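Local coordinates for protein type C neurotoxin (Clostridium botulinum, PDB 3PME) that probably attaches a botulinum neurotoxin of the C/D mosaic serotype to nerve-cell membranes, through gangliosides and phosphatidylethanolamine, as its receptor-binding domain, at residues Y237-Y242 with S401-I406. Sequence-based numbering, arbitrary orientation.
Sequences YYMINY and SFWKFI
The indole of W403 is gripped from both faces by the neighbouring strand: the methyl CE of M239 lies 3.7 Å above the ring plane on one face, and N241 ND2 sits 3.5 Å from that plane on the opposite face, each offset toward the rim. The amide of N241 stands nearly upright on the indole, the two planes 84° apart, and N241 CB adds an off-centre CH-pi contact with the six-membered ring. N241 suits this buried place because its polar ends are satisfied nearby, ND2 by S400 O and OD1 by N243 N. The indole's one polar atom, NE1, bonds to L368 O, so the rest of the ring can be buried. M239, long and unbranched, reaches the indole because its chain is fully extended, with CG anti to the backbone N (chi1 180°). On the way it runs alongside F405, CG lying 3.6 Å from F405 CE1, and its sulfur makes an oblique Met-aromatic contact with that ring. F405 in turn directs its edge at the face of Y237 in an offset edge-to-face pair.

On the other face of the sheet, the branched, apolar I240 and I406 meet through their CD1 methyls, 3.9 Å apart, and I240 CG1 packs on K404 CB. Beyond them F402 turns its edge to the face of Y242, and K404 runs alongside Y242, its CE 4.0 Å from Y242 CD2.

Antiparallel strands 238-241 and 403-406 pair an early segment of the C-terminal, trefoil-type receptor-binding region with one near its end. Y238 and I406 exchange two backbone hydrogen bonds, as do I240 and K404, and Y242 N bonds F402 O. These bonds fix the register, while W403 and F405 use backbone groups outward, to S356 and Y226. The M239, W403 and F405 side, against strands 273-277, 356-360 and 366-373, thus buries a sulfur-aromatic layer whose one amide, N241, has its polar needs met.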
# COMPACT_ATOMS: atom_id res chain seq x y z
N TYR A 237 -14.70 2.14 -4.05
CA TYR A 237 -13.41 2.72 -4.43
C TYR A 237 -13.59 3.86 -5.39
O TYR A 237 -14.41 3.76 -6.31
CB TYR A 237 -12.51 1.70 -5.12
CG TYR A 237 -12.11 0.57 -4.22
CD1 TYR A 237 -11.17 0.77 -3.21
CD2 TYR A 237 -12.64 -0.70 -4.39
CE1 TYR A 237 -10.80 -0.29 -2.36
CE2 TYR A 237 -12.27 -1.74 -3.56
CZ TYR A 237 -11.35 -1.53 -2.55
OH TYR A 237 -11.00 -2.58 -1.74
N TYR A 238 -12.83 4.93 -5.21
CA TYR A 238 -12.69 5.91 -6.27
C TYR A 238 -11.64 5.37 -7.21
O TYR A 238 -10.44 5.33 -6.89
CB TYR A 238 -12.30 7.28 -5.70
CG TYR A 238 -13.31 7.79 -4.69
CD1 TYR A 238 -14.48 8.43 -5.12
CD2 TYR A 238 -13.12 7.59 -3.33
CE1 TYR A 238 -15.41 8.89 -4.19
CE2 TYR A 238 -14.05 8.05 -2.40
CZ TYR A 238 -15.19 8.68 -2.85
OH TYR A 238 -16.11 9.13 -1.92
N MET A 239 -12.11 4.88 -8.35
CA MET A 239 -11.24 4.30 -9.35
C MET A 239 -10.54 5.40 -10.14
O MET A 239 -11.20 6.27 -10.69
CB MET A 239 -12.04 3.39 -10.28
CG MET A 239 -11.23 2.73 -11.37
SD MET A 239 -12.31 1.62 -12.30
CE MET A 239 -11.15 0.91 -13.46
N ILE A 240 -9.22 5.37 -10.17
CA ILE A 240 -8.47 6.36 -10.92
C ILE A 240 -7.46 5.72 -11.87
O ILE A 240 -6.94 4.63 -11.62
CB ILE A 240 -7.71 7.35 -10.00
CG1 ILE A 240 -6.80 6.60 -9.03
CG2 ILE A 240 -8.70 8.23 -9.24
CD1 ILE A 240 -5.68 7.47 -8.45
N ASN A 241 -7.20 6.41 -12.96
CA ASN A 241 -6.05 6.11 -13.77
C ASN A 241 -4.80 6.74 -13.14
O ASN A 241 -4.86 7.86 -12.62
CB ASN A 241 -6.24 6.66 -15.18
CG ASN A 241 -5.15 6.22 -16.11
OD1 ASN A 241 -4.15 6.92 -16.30
ND2 ASN A 241 -5.30 5.02 -16.67
N TYR A 242 -3.69 6.02 -13.19
CA TYR A 242 -2.43 6.52 -12.65
C TYR A 242 -2.16 7.96 -13.06
O TYR A 242 -1.65 8.76 -12.26
CB TYR A 242 -1.30 5.61 -13.16
CG TYR A 242 0.05 5.84 -12.54
CD1 TYR A 242 0.89 6.84 -13.01
CD2 TYR A 242 0.50 5.03 -11.52
CE1 TYR A 242 2.14 7.03 -12.46
CE2 TYR A 242 1.75 5.22 -10.96
CZ TYR A 242 2.56 6.22 -11.43
OH TYR A 242 3.80 6.41 -10.87
N SER A 401 -1.93 2.71 -18.63
CA SER A 401 -2.61 1.42 -18.42
C SER A 401 -2.71 1.02 -16.96
O SER A 401 -3.24 -0.05 -16.64
CB SER A 401 -1.90 0.30 -19.17
OG SER A 401 -0.69 -0.04 -18.50
N PHE A 402 -2.18 1.86 -16.07
CA PHE A 402 -2.16 1.54 -14.64
C PHE A 402 -3.37 2.14 -13.94
O PHE A 402 -3.64 3.33 -14.08
CB PHE A 402 -0.89 2.07 -13.97
CG PHE A 402 0.40 1.46 -14.50
CD1 PHE A 402 0.40 0.42 -15.42
CD2 PHE A 402 1.62 1.95 -14.05
CE1 PHE A 402 1.59 -0.12 -15.89
CE2 PHE A 402 2.82 1.41 -14.52
CZ PHE A 402 2.80 0.38 -15.43
N TRP A 403 -4.07 1.31 -13.16
CA TRP A 403 -5.25 1.76 -12.41
C TRP A 403 -5.06 1.60 -10.91
O TRP A 403 -4.43 0.64 -10.45
CB TRP A 403 -6.50 0.98 -12.85
CG TRP A 403 -6.74 1.14 -14.31
CD1 TRP A 403 -6.22 0.38 -15.32
CD2 TRP A 403 -7.50 2.18 -14.94
NE1 TRP A 403 -6.62 0.87 -16.54
CE2 TRP A 403 -7.42 1.97 -16.33
CE3 TRP A 403 -8.25 3.26 -14.46
CZ2 TRP A 403 -8.05 2.80 -17.25
CZ3 TRP A 403 -8.90 4.08 -15.38
CH2 TRP A 403 -8.78 3.85 -16.75
N LYS A 404 -5.63 2.53 -10.15
CA LYS A 404 -5.59 2.46 -8.69
C LYS A 404 -6.99 2.64 -8.15
O LYS A 404 -7.88 3.16 -8.84
CB LYS A 404 -4.65 3.52 -8.10
CG LYS A 404 -3.18 3.33 -8.47
CD LYS A 404 -2.35 4.39 -7.76
CE LYS A 404 -0.87 4.10 -7.85
NZ LYS A 404 -0.08 5.01 -6.99
N PHE A 405 -7.19 2.18 -6.92
CA PHE A 405 -8.51 2.15 -6.31
C PHE A 405 -8.41 2.77 -4.93
O PHE A 405 -7.81 2.20 -4.00
CB PHE A 405 -9.01 0.71 -6.25
CG PHE A 405 -9.22 0.10 -7.61
CD1 PHE A 405 -10.43 0.24 -8.26
CD2 PHE A 405 -8.20 -0.60 -8.24
CE1 PHE A 405 -10.62 -0.30 -9.52
CE2 PHE A 405 -8.38 -1.15 -9.50
CZ PHE A 405 -9.60 -1.00 -10.14
N ILE A 406 -9.01 3.95 -4.77
CA ILE A 406 -8.86 4.66 -3.51
C ILE A 406 -10.02 4.37 -2.58
O ILE A 406 -11.14 4.78 -2.85
CB ILE A 406 -8.76 6.18 -3.71
CG1 ILE A 406 -7.63 6.52 -4.69
CG2 ILE A 406 -8.52 6.86 -2.37
CD1 ILE A 406 -7.57 8.00 -5.03